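PDB 3QO8: serine--tRNA ligase, cytoplasmic from Candida albicans, which catalyses the ATP-dependent activation of serine to Ser-AMP and its transfer to the acceptor end of tRNA(Ser), working as a homodimer. Local coordinates for residues W313-E324 with A348-A356; I17-G26 with G109-Q120. One frame throughout, in Å; residues are numbered along the deposited sequence. Where two conformers were deposited one is given.

From the N terminus, helix 15-25 comes first, and the chain then runs out and back through the long helices 30-65 and 74-107, the tRNA-binding arm. Interaction 2 (17-26 with 109-120) closes that excursion by bringing the linker after the second long helix back against the first helix. Interaction 1 (313-324 with 348-356) closes a much shorter loop inside the catalytic core, laying helix 312-329 on strand 350-358. The two are in series, neither nested nor crossed, yet they meet in space: Lys350 NZ is 2.8 Å from Ser115 OG, a probable hydrogen bond, and His113 N probably hydrogen-bonds to Ala349 O at 2.9 Å. The base of the arm is thereby joined to the core sheet.

Interaction 1: residues W313-E324 with A348-A356; sequences WEEFDRMIGCSE and AAKKYDLEA
Helix-on-sheet packing in the class II synthetase catalytic core brings Phe316 of helix 313-324 against Tyr352 of strand 350-356. The two axes run nearly parallel, 8° apart at a closest approach of 9.8 Å, and side chains fill most of the layer between them. At its centre is a T-shaped (edge-to-face) pair: the edge of the Phe316 ring points into the face of Tyr352, with centroids 4.9 Å apart and planes at 72°. Phe316 CZ lies 3.6 Å from Tyr352 CG. Because Phe316 CG stands opposite the backbone N (chi1 175°), the ring is thrust out from the helix toward the strand. Ile320, one turn later, brings CG1 to the rim of the tyrosine at CD2, 4.2 Å away.

Lys350 lies between two aromatic rings. Its CD sits above the face of Phe316, displaced toward the rim, while its CB meets the Trp313 edge in the ring plane, 3.7 Å from CZ3. The chain stays extended to CE and then bends, delivering NZ to Ser115. Trp313 CH2 also touches Ala349 CB, and the indole meets the His113 ring. At the far end Leu354 CD1 packs on Glu324 CG at 4.0 Å, while the Glu324 carboxylate turns to Arg129 and Tyr334.

Lys350, Tyr352 and Leu354 face the helix; on the other side of the strand the Lys351 side chain comes within about 4 Å of a bound magnesium ion. Ala349 and Lys350 both face Asn372 in a classic beta bulge, where the strand enters the antiparallel sheet characteristic of class II synthetases.

Interaction 2: residues I17-G26 with G109-Q120; sequences IIKASQKKRG and GNIVHESVVDSQ
Arg25 and Ser21 of helix 17-25 grip the linker 109-120 at the base of the N-terminal tRNA-binding arm, and Gly26 ends the helix in a Schellman motif. The tight part lies around Asn110: its carbonyl O receives both Arg25 NE and NH2, each at 2.9 Å, a side-on grip at the guanidinium edge. Gly109 CA covers one face of that group and Val112 CG2 the other, so its rotation is restricted; NH1 is held by Asn345 O. Ser21 OG, anti to the backbone N (chi1 180°), takes the Val112 N-H almost straight, at 2.9 Å and 170°. A water lies within hydrogen-bonding distance of this hydroxyl, Gln22 OE1 and Gly109 O, while Gln22 NE2 is held by Ser28 O.

Toward solvent the contact loosens. Ile17 and Ile111 meet through their CG2 methyls, 3.9 Å apart. The extended Lys24 chain crosses Asp118 and ends in a weak salt bridge, NZ to Glu114 OE1 at 3.4 Å; one water carries NZ on to Val112 O, another to the His113 and Val116 carbonyls. Beside the helix end Gln120, bent at chi2 (-64°), curls its amide back, so that NE2 makes a weak 2.9 Å hydrogen bond to Lys24 O, which also accepts from Ser341 OG.

Interaction 1: residues W313-E324 with A348-A356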
loop_
_atom_site.group_PDB
_atom_site.type_symbol
_atom_site.label_atom_id
_atom_site.label_comp_id
_atom_site.label_asym_id
_atom_site.label_seq_id
_atom_site.Cartn_x
_atom_site.Cartn_y
_atom_site.Cartn_z
ATOM N N TRP A 313 -4.471 10.983 30.757
ATOM C CA TRP A 313 -5.112 12.266 30.517
ATOM C C TRP A 313 -4.097 13.396 30.318
ATOM O O TRP A 313 -4.274 14.258 29.459
ATOM C CB TRP A 313 -6.172 12.569 31.584
ATOM C CG TRP A 313 -7.229 11.501 31.570
ATOM C CD1 TRP A 313 -7.409 10.510 32.493
ATOM C CD2 TRP A 313 -8.206 11.272 30.542
ATOM N NE1 TRP A 313 -8.451 9.694 32.116
ATOM C CE2 TRP A 313 -8.958 10.142 30.923
ATOM C CE3 TRP A 313 -8.518 11.915 29.339
ATOM C CZ2 TRP A 313 -10.011 9.648 30.152
ATOM C CZ3 TRP A 313 -9.561 11.416 28.569
ATOM C CH2 TRP A 313 -10.296 10.299 28.981
ATOM N N GLU A 314 -3.019 13.368 31.086
ATOM C CA GLU A 314 -1.908 14.287 30.868
ATOM C C GLU A 314 -1.252 14.030 29.503
ATOM O O GLU A 314 -0.879 14.961 28.794
ATOM C CB GLU A 314 -0.883 14.136 31.993
ATOM C CG GLU A 314 0.332 15.037 31.881
ATOM C CD GLU A 314 1.342 14.796 32.996
ATOM O OE1 GLU A 314 1.750 13.628 33.203
ATOM O OE2 GLU A 314 1.725 15.779 33.670
ATOM N N GLU A 315 -1.120 12.762 29.126
ATOM C CA GLU A 315 -0.526 12.441 27.830
ATOM C C GLU A 315 -1.386 12.951 26.676
ATOM O O GLU A 315 -0.857 13.432 25.671
ATOM C CB GLU A 315 -0.321 10.939 27.672
ATOM C CG GLU A 315 0.465 10.578 26.400
ATOM C CD GLU A 315 1.908 11.060 26.439
ATOM O OE1 GLU A 315 2.466 11.186 27.551
ATOM O OE2 GLU A 315 2.487 11.304 25.355
ATOM N N PHE A 316 -2.708 12.821 26.817
ATOM C CA PHE A 316 -3.651 13.315 25.802
ATOM C C PHE A 316 -3.385 14.797 25.517
ATOM O O PHE A 316 -3.339 15.220 24.357
ATOM C CB PHE A 316 -5.097 13.104 26.293
ATOM C CG PHE A 316 -6.163 13.671 25.379
ATOM C CD1 PHE A 316 -6.738 12.892 24.394
ATOM C CD2 PHE A 316 -6.620 14.976 25.543
ATOM C CE1 PHE A 316 -7.739 13.402 23.561
ATOM C CE2 PHE A 316 -7.618 15.503 24.705
ATOM C CZ PHE A 316 -8.181 14.712 23.723
ATOM N N ASP A 317 -3.215 15.587 26.576
ATOM C CA ASP A 317 -2.923 17.016 26.406
ATOM C C ASP A 317 -1.577 17.225 25.700
ATOM O O ASP A 317 -1.439 18.093 24.828
ATOM C CB ASP A 317 -2.942 17.754 27.746
ATOM C CG ASP A 317 -4.345 17.918 28.305
ATOM O OD1 ASP A 317 -5.318 17.901 27.524
ATOM O OD2 ASP A 317 -4.474 18.070 29.534
ATOM N N ARG A 318 -0.588 16.419 26.069
ATOM C CA ARG A 318 0.733 16.470 25.454
ATOM C C ARG A 318 0.655 16.177 23.952
ATOM O O ARG A 318 1.316 16.822 23.138
ATOM C CB ARG A 318 1.636 15.453 26.148
ATOM C CG ARG A 318 3.121 15.645 25.934
ATOM C CD ARG A 318 3.916 14.888 27.000
ATOM N NE ARG A 318 3.767 15.491 28.323
ATOM C CZ ARG A 318 3.366 14.844 29.415
ATOM N NH1 ARG A 318 3.062 13.552 29.370
ATOM N NH2 ARG A 318 3.269 15.498 30.564
ATOM N N MET A 319 -0.153 15.184 23.592
ATOM C CA MET A 319 -0.252 14.758 22.199
ATOM C C MET A 319 -0.959 15.779 21.299
ATOM O O MET A 319 -0.494 16.051 20.188
ATOM C CB MET A 319 -0.937 13.392 22.093
ATOM C CG MET A 319 -0.127 12.271 22.732
ATOM S SD MET A 319 -1.074 10.762 22.942
ATOM C CE MET A 319 -1.293 10.251 21.228
ATOM N N ILE A 320 -2.078 16.335 21.754
ATOM C CA ILE A 320 -2.745 17.351 20.932
ATOM C C ILE A 320 -1.831 18.574 20.870
ATOM O O ILE A 320 -1.760 19.261 19.847
ATOM C CB ILE A 320 -4.186 17.701 21.431
ATOM C CG1 ILE A 320 -4.900 18.611 20.417
ATOM C CG2 ILE A 320 -4.160 18.313 22.831
ATOM C CD1 ILE A 320 -5.117 17.904 19.059
ATOM N N GLY A 321 -1.099 18.814 21.953
ATOM C CA GLY A 321 -0.152 19.918 21.989
ATOM C C GLY A 321 0.943 19.727 20.944
ATOM O O GLY A 321 1.351 20.673 20.256
ATOM N N CYS A 322 1.425 18.499 20.821
ATOM C CA CYS A 322 2.411 18.170 19.783
ATOM C C CYS A 322 1.885 18.481 18.379
ATOM O O CYS A 322 2.599 19.040 17.550
ATOM C CB CYS A 322 2.834 16.688 19.845
ATOM S SG CYS A 322 4.090 16.321 21.084
ATOM N N SER A 323 0.652 18.080 18.095
ATOM C CA SER A 323 0.074 18.378 16.783
ATOM C C SER A 323 -0.120 19.887 16.569
ATOM O O SER A 323 0.115 20.417 15.474
ATOM C CB SER A 323 -1.239 17.625 16.606
ATOM O OG SER A 323 -0.994 16.220 16.553
ATOM N N GLU A 324 -0.563 20.589 17.610
ATOM C CA GLU A 324 -0.712 22.038 17.489
ATOM C C GLU A 324 0.625 22.686 17.132
ATOM O O GLU A 324 0.714 23.519 16.227
ATOM C CB GLU A 324 -1.240 22.624 18.791
ATOM C CG GLU A 324 -2.658 22.199 19.112
ATOM C CD GLU A 324 -3.180 22.903 20.349
ATOM O OE1 GLU A 324 -3.392 24.138 20.292
ATOM O OE2 GLU A 324 -3.366 22.226 21.374
ATOM N N ALA A 348 -12.899 5.395 21.740
ATOM C CA ALA A 348 -12.531 6.687 22.306
ATOM C C ALA A 348 -13.372 7.057 23.521
ATOM O O ALA A 348 -14.600 7.049 23.452
ATOM C CB ALA A 348 -12.644 7.781 21.240
ATOM N N ALA A 349 -12.704 7.376 24.632
ATOM C CA ALA A 349 -13.378 7.949 25.791
ATOM C C ALA A 349 -13.465 9.470 25.636
ATOM O O ALA A 349 -14.348 10.100 26.204
ATOM C CB ALA A 349 -12.651 7.588 27.086
ATOM N N LYS A 350 -12.548 10.041 24.857
ATOM C CA LYS A 350 -12.515 11.483 24.604
ATOM C C LYS A 350 -11.759 11.723 23.312
ATOM O O LYS A 350 -10.748 11.058 23.061
ATOM C CB LYS A 350 -11.794 12.201 25.748
ATOM C CG LYS A 350 -11.766 13.727 25.631
ATOM C CD LYS A 350 -11.015 14.347 26.798
ATOM C CE LYS A 350 -11.015 15.874 26.722
ATOM N NZ LYS A 350 -12.373 16.490 26.890
ATOM N N LYS A 351 -12.222 12.674 22.502
ATOM C CA LYS A 351 -11.539 12.997 21.256
ATOM C C LYS A 351 -11.508 14.502 20.969
ATOM O O LYS A 351 -12.514 15.192 21.134
ATOM C CB LYS A 351 -12.206 12.268 20.095
ATOM C CG LYS A 351 -11.525 12.475 18.755
ATOM C CD LYS A 351 -12.056 11.484 17.751
ATOM C CE LYS A 351 -13.033 12.143 16.815
ATOM N NZ LYS A 351 -13.703 11.139 15.958
ATOM N N TYR A 352 -10.345 14.999 20.553
ATOM C CA TYR A 352 -10.195 16.374 20.072
ATOM C C TYR A 352 -9.833 16.306 18.613
ATOM O O TYR A 352 -8.992 15.496 18.228
ATOM C CB TYR A 352 -9.040 17.096 20.767
ATOM C CG TYR A 352 -9.334 17.727 22.113
ATOM C CD1 TYR A 352 -10.555 17.558 22.748
ATOM C CD2 TYR A 352 -8.368 18.501 22.747
ATOM C CE1 TYR A 352 -10.795 18.138 23.981
ATOM C CE2 TYR A 352 -8.598 19.074 23.969
ATOM C CZ TYR A 352 -9.808 18.896 24.583
ATOM O OH TYR A 352 -10.015 19.488 25.806
ATOM N N ASP A 353 -10.426 17.172 17.799
ATOM C CA ASP A 353 -9.974 17.304 16.425
ATOM C C ASP A 353 -9.276 18.654 16.275
ATOM O O ASP A 353 -9.674 19.651 16.896
ATOM C CB ASP A 353 -11.147 17.234 15.438
ATOM C CG ASP A 353 -11.647 15.812 15.205
ATOM O OD1 ASP A 353 -11.184 14.870 15.893
ATOM O OD2 ASP A 353 -12.528 15.646 14.336
ATOM N N LEU A 354 -8.215 18.680 15.481
ATOM C CA LEU A 354 -7.639 19.939 15.054
ATOM C C LEU A 354 -8.162 20.121 13.640
ATOM O O LEU A 354 -8.010 19.242 12.789
ATOM C CB LEU A 354 -6.101 19.917 15.092
ATOM C CG LEU A 354 -5.401 21.240 14.733
ATOM C CD1 LEU A 354 -4.084 21.402 15.479
ATOM C CD2 LEU A 354 -5.188 21.378 13.233
ATOM N N GLU A 355 -8.824 21.244 13.419
ATOM C CA GLU A 355 -9.389 21.589 12.124
ATOM C C GLU A 355 -8.698 22.853 11.646
ATOM O O GLU A 355 -8.719 23.882 12.331
ATOM C CB GLU A 355 -10.900 21.839 12.251
ATOM C CG GLU A 355 -11.689 20.713 12.941
ATOM C CD GLU A 355 -13.169 21.059 13.059
ATOM O OE1 GLU A 355 -13.482 22.260 13.201
ATOM O OE2 GLU A 355 -14.012 20.147 12.987
ATOM N N ALA A 356 -8.075 22.774 10.477
ATOM C CA ALA A 356 -7.264 23.876 9.982
ATOM C C ALA A 356 -8.106 24.735 9.054
ATOM O O ALA A 356 -9.046 24.249 8.430
ATOM C CB ALA A 356 -6.040 23.351 9.232
#

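Interaction 2: residues I17-G26 with G109-Q120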
loop_
_atom_site.group_PDB
_atom_site.type_symbol
_atom_site.label_atom_id
_atom_site.label_comp_id
_atom_site.label_asym_id
_atom_site.label_seq_id
_atom_site.Cartn_x
_atom_site.Cartn_y
_atom_site.Cartn_z
ATOM N N ILE A 17 -23.306 3.830 35.095
ATOM C CA ILE A 17 -22.327 4.626 34.371
ATOM C C ILE A 17 -22.276 4.194 32.908
ATOM O O ILE A 17 -22.182 5.021 31.988
ATOM C CB ILE A 17 -20.932 4.439 34.992
ATOM C CG1 ILE A 17 -20.886 5.073 36.379
ATOM C CG2 ILE A 17 -19.857 5.048 34.118
ATOM C CD1 ILE A 17 -19.610 4.771 37.141
ATOM N N ILE A 18 -22.336 2.888 32.690
ATOM C CA ILE A 18 -22.271 2.365 31.328
ATOM C C ILE A 18 -23.531 2.732 30.543
ATOM O O ILE A 18 -23.447 3.121 29.383
ATOM C CB ILE A 18 -22.030 0.838 31.300
ATOM C CG1 ILE A 18 -20.735 0.487 32.044
ATOM C CG2 ILE A 18 -21.946 0.354 29.866
ATOM C CD1 ILE A 18 -20.442 -1.031 32.135
ATOM N N LYS A 19 -24.693 2.646 31.192
ATOM C CA LYS A 19 -25.950 3.016 30.542
ATOM C C LYS A 19 -25.964 4.501 30.174
ATOM O O LYS A 19 -26.421 4.883 29.097
ATOM C CB LYS A 19 -27.153 2.721 31.448
ATOM C CG LYS A 19 -27.478 1.247 31.636
ATOM C CD LYS A 19 -28.959 1.074 31.936
ATOM C CE LYS A 19 -29.298 -0.330 32.413
ATOM N NZ LYS A 19 -29.090 -0.481 33.881
ATOM N N ALA A 20 -25.487 5.339 31.088
ATOM C CA ALA A 20 -25.420 6.773 30.827
ATOM C C ALA A 20 -24.509 7.011 29.629
ATOM O O ALA A 20 -24.798 7.839 28.772
ATOM C CB ALA A 20 -24.909 7.516 32.045
ATOM N N SER A 21 -23.409 6.264 29.558
ATOM C CA SER A 21 -22.463 6.446 28.470
ATOM C C SER A 21 -23.117 6.047 27.160
ATOM O O SER A 21 -23.024 6.774 26.170
ATOM C CB SER A 21 -21.196 5.609 28.694
ATOM O OG SER A 21 -20.281 5.791 27.629
ATOM N N GLN A 22 -23.779 4.891 27.153
ATOM C CA GLN A 22 -24.478 4.419 25.955
ATOM C C GLN A 22 -25.463 5.470 25.443
ATOM O O GLN A 22 -25.591 5.697 24.238
ATOM C CB GLN A 22 -25.209 3.107 26.240
ATOM C CG GLN A 22 -24.264 1.891 26.365
ATOM C CD GLN A 22 -23.477 1.641 25.096
ATOM O OE1 GLN A 22 -22.333 2.073 24.964
ATOM N NE2 GLN A 22 -24.091 0.948 24.149
ATOM N N LYS A 23 -26.154 6.103 26.380
ATOM C CA LYS A 23 -27.140 7.124 26.055
ATOM C C LYS A 23 -26.467 8.318 25.393
ATOM O O LYS A 23 -26.924 8.801 24.354
ATOM C CB LYS A 23 -27.871 7.555 27.325
ATOM C CG LYS A 23 -29.288 8.055 27.109
ATOM C CD LYS A 23 -30.056 7.981 28.420
ATOM C CE LYS A 23 -29.836 6.618 29.081
ATOM N NZ LYS A 23 -30.469 6.492 30.425
ATOM N N LYS A 24 -25.372 8.786 25.988
ATOM C CA LYS A 24 -24.584 9.875 25.404
ATOM C C LYS A 24 -24.112 9.544 23.995
ATOM O O LYS A 24 -24.036 10.420 23.137
ATOM C CB LYS A 24 -23.370 10.186 26.276
ATOM C CG LYS A 24 -23.709 10.731 27.643
ATOM C CD LYS A 24 -22.458 11.195 28.343
ATOM C CE LYS A 24 -22.712 11.510 29.797
ATOM N NZ LYS A 24 -21.400 11.757 30.466
ATOM N N ARG A 25 -23.784 8.274 23.774
ATOM C CA ARG A 25 -23.257 7.816 22.494
ATOM C C ARG A 25 -24.355 7.740 21.441
ATOM O O ARG A 25 -24.079 7.704 20.242
ATOM C CB ARG A 25 -22.601 6.431 22.649
ATOM C CG ARG A 25 -21.183 6.458 23.217
ATOM C CD ARG A 25 -20.534 5.052 23.263
ATOM N NE ARG A 25 -19.167 5.180 23.750
ATOM C CZ ARG A 25 -18.157 5.580 22.986
ATOM N NH1 ARG A 25 -18.362 5.854 21.698
ATOM N NH2 ARG A 25 -16.950 5.714 23.505
ATOM N N GLY A 26 -25.602 7.703 21.898
ATOM C CA GLY A 26 -26.718 7.427 21.013
ATOM C C GLY A 26 -26.776 5.948 20.666
ATOM O O GLY A 26 -27.318 5.567 19.629
ATOM N N GLY A 109 -19.609 0.625 23.607
ATOM C CA GLY A 109 -18.541 1.598 23.477
ATOM C C GLY A 109 -17.866 1.909 24.798
ATOM O O GLY A 109 -18.409 1.650 25.869
ATOM N N ASN A 110 -16.657 2.451 24.715
ATOM C CA ASN A 110 -15.905 2.852 25.893
ATOM C C ASN A 110 -16.700 3.903 26.692
ATOM O O ASN A 110 -17.546 4.614 26.132
ATOM C CB ASN A 110 -14.558 3.427 25.449
ATOM C CG ASN A 110 -13.518 3.388 26.544
ATOM O OD1 ASN A 110 -13.799 2.965 27.658
ATOM N ND2 ASN A 110 -12.299 3.809 26.221
ATOM N N ILE A 111 -16.438 4.000 27.992
ATOM C CA ILE A 111 -17.126 4.991 28.827
ATOM C C ILE A 111 -16.739 6.400 28.419
ATOM O O ILE A 111 -15.571 6.785 28.508
ATOM C CB ILE A 111 -16.785 4.834 30.317
ATOM C CG1 ILE A 111 -17.093 3.414 30.792
ATOM C CG2 ILE A 111 -17.537 5.883 31.153
ATOM C CD1 ILE A 111 -18.416 2.921 30.326
ATOM N N VAL A 112 -17.720 7.173 27.974
ATOM C CA VAL A 112 -17.471 8.557 27.607
ATOM C C VAL A 112 -17.051 9.390 28.812
ATOM O O VAL A 112 -17.734 9.428 29.834
ATOM C CB VAL A 112 -18.696 9.205 26.950
ATOM C CG1 VAL A 112 -18.381 10.646 26.612
ATOM C CG2 VAL A 112 -19.085 8.423 25.705
ATOM N N HIS A 113 -15.916 10.059 28.670
ATOM C CA HIS A 113 -15.364 10.867 29.737
ATOM C C HIS A 113 -16.341 11.980 30.113
ATOM O O HIS A 113 -16.973 12.595 29.250
ATOM C CB HIS A 113 -14.018 11.439 29.305
ATOM C CG HIS A 113 -13.247 12.074 30.417
ATOM N ND1 HIS A 113 -13.159 13.440 30.574
ATOM C CD2 HIS A 113 -12.536 11.532 31.433
ATOM C CE1 HIS A 113 -12.417 13.714 31.631
ATOM N NE2 HIS A 113 -12.025 12.575 32.169
ATOM N N GLU A 114 -16.476 12.216 31.412
ATOM C CA GLU A 114 -17.432 13.202 31.926
ATOM C C GLU A 114 -17.282 14.602 31.351
ATOM O O GLU A 114 -18.224 15.395 31.384
ATOM C CB GLU A 114 -17.352 13.265 33.451
ATOM C CG GLU A 114 -17.952 12.053 34.138
ATOM C CD GLU A 114 -19.455 11.959 33.938
ATOM O OE1 GLU A 114 -20.047 12.925 33.404
ATOM O OE2 GLU A 114 -20.047 10.922 34.317
ATOM N N SER A 115 -16.108 14.921 30.831
ATOM C CA SER A 115 -15.876 16.259 30.307
ATOM C C SER A 115 -16.402 16.437 28.881
ATOM O O SER A 115 -16.420 17.549 28.377
ATOM C CB SER A 115 -14.393 16.606 30.350
ATOM O OG SER A 115 -13.687 15.902 29.342
ATOM N N VAL A 116 -16.813 15.348 28.236
ATOM C CA VAL A 116 -17.294 15.407 26.855
ATOM C C VAL A 116 -18.735 15.923 26.771
ATOM O O VAL A 116 -19.596 15.488 27.530
ATOM C CB VAL A 116 -17.194 14.021 26.160
ATOM C CG1 VAL A 116 -17.813 14.058 24.761
ATOM C CG2 VAL A 116 -15.723 13.559 26.074
ATOM N N VAL A 117 -18.986 16.856 25.852
ATOM C CA VAL A 117 -20.336 17.375 25.629
ATOM C C VAL A 117 -21.284 16.267 25.184
ATOM O O VAL A 117 -20.983 15.526 24.255
ATOM C CB VAL A 117 -20.348 18.499 24.570
ATOM C CG1 VAL A 117 -21.788 18.873 24.186
ATOM C CG2 VAL A 117 -19.602 19.713 25.087
ATOM N N ASP A 118 -22.426 16.163 25.850
ATOM C CA ASP A 118 -23.418 15.154 25.512
ATOM C C ASP A 118 -24.344 15.640 24.395
ATOM O O ASP A 118 -25.261 16.418 24.639
ATOM C CB ASP A 118 -24.225 14.790 26.760
ATOM C CG ASP A 118 -25.389 13.868 26.454
ATOM O OD1 ASP A 118 -25.501 13.397 25.301
ATOM O OD2 ASP A 118 -26.184 13.596 27.373
ATOM N N SER A 119 -24.113 15.171 23.171
ATOM C CA SER A 119 -24.931 15.598 22.038
ATOM C C SER A 119 -24.687 14.734 20.818
ATOM O O SER A 119 -23.631 14.124 20.681
ATOM C CB SER A 119 -24.618 17.050 21.674
ATOM O OG SER A 119 -25.390 17.464 20.559
ATOM N N GLN A 120 -25.666 14.698 19.922
ATOM C CA GLN A 120 -25.517 13.980 18.665
ATOM C C GLN A 120 -25.197 14.954 17.536
ATOM O O GLN A 120 -25.036 14.551 16.388
ATOM C CB GLN A 120 -26.799 13.218 18.345
ATOM C CG GLN A 120 -27.293 12.347 19.485
ATOM C CD GLN A 120 -26.324 11.230 19.838
ATOM O OE1 GLN A 120 -25.877 10.473 18.972
ATOM N NE2 GLN A 120 -25.996 11.123 21.117
HETATM O O HOH W 1 -20.423 3.421 26.439
HETATM O O HOH W 2 -21.995 1.158 22.166
HETATM O O HOH W 3 -19.738 13.339 29.057
HETATM O O HOH W 4 -20.338 9.045 30.135
#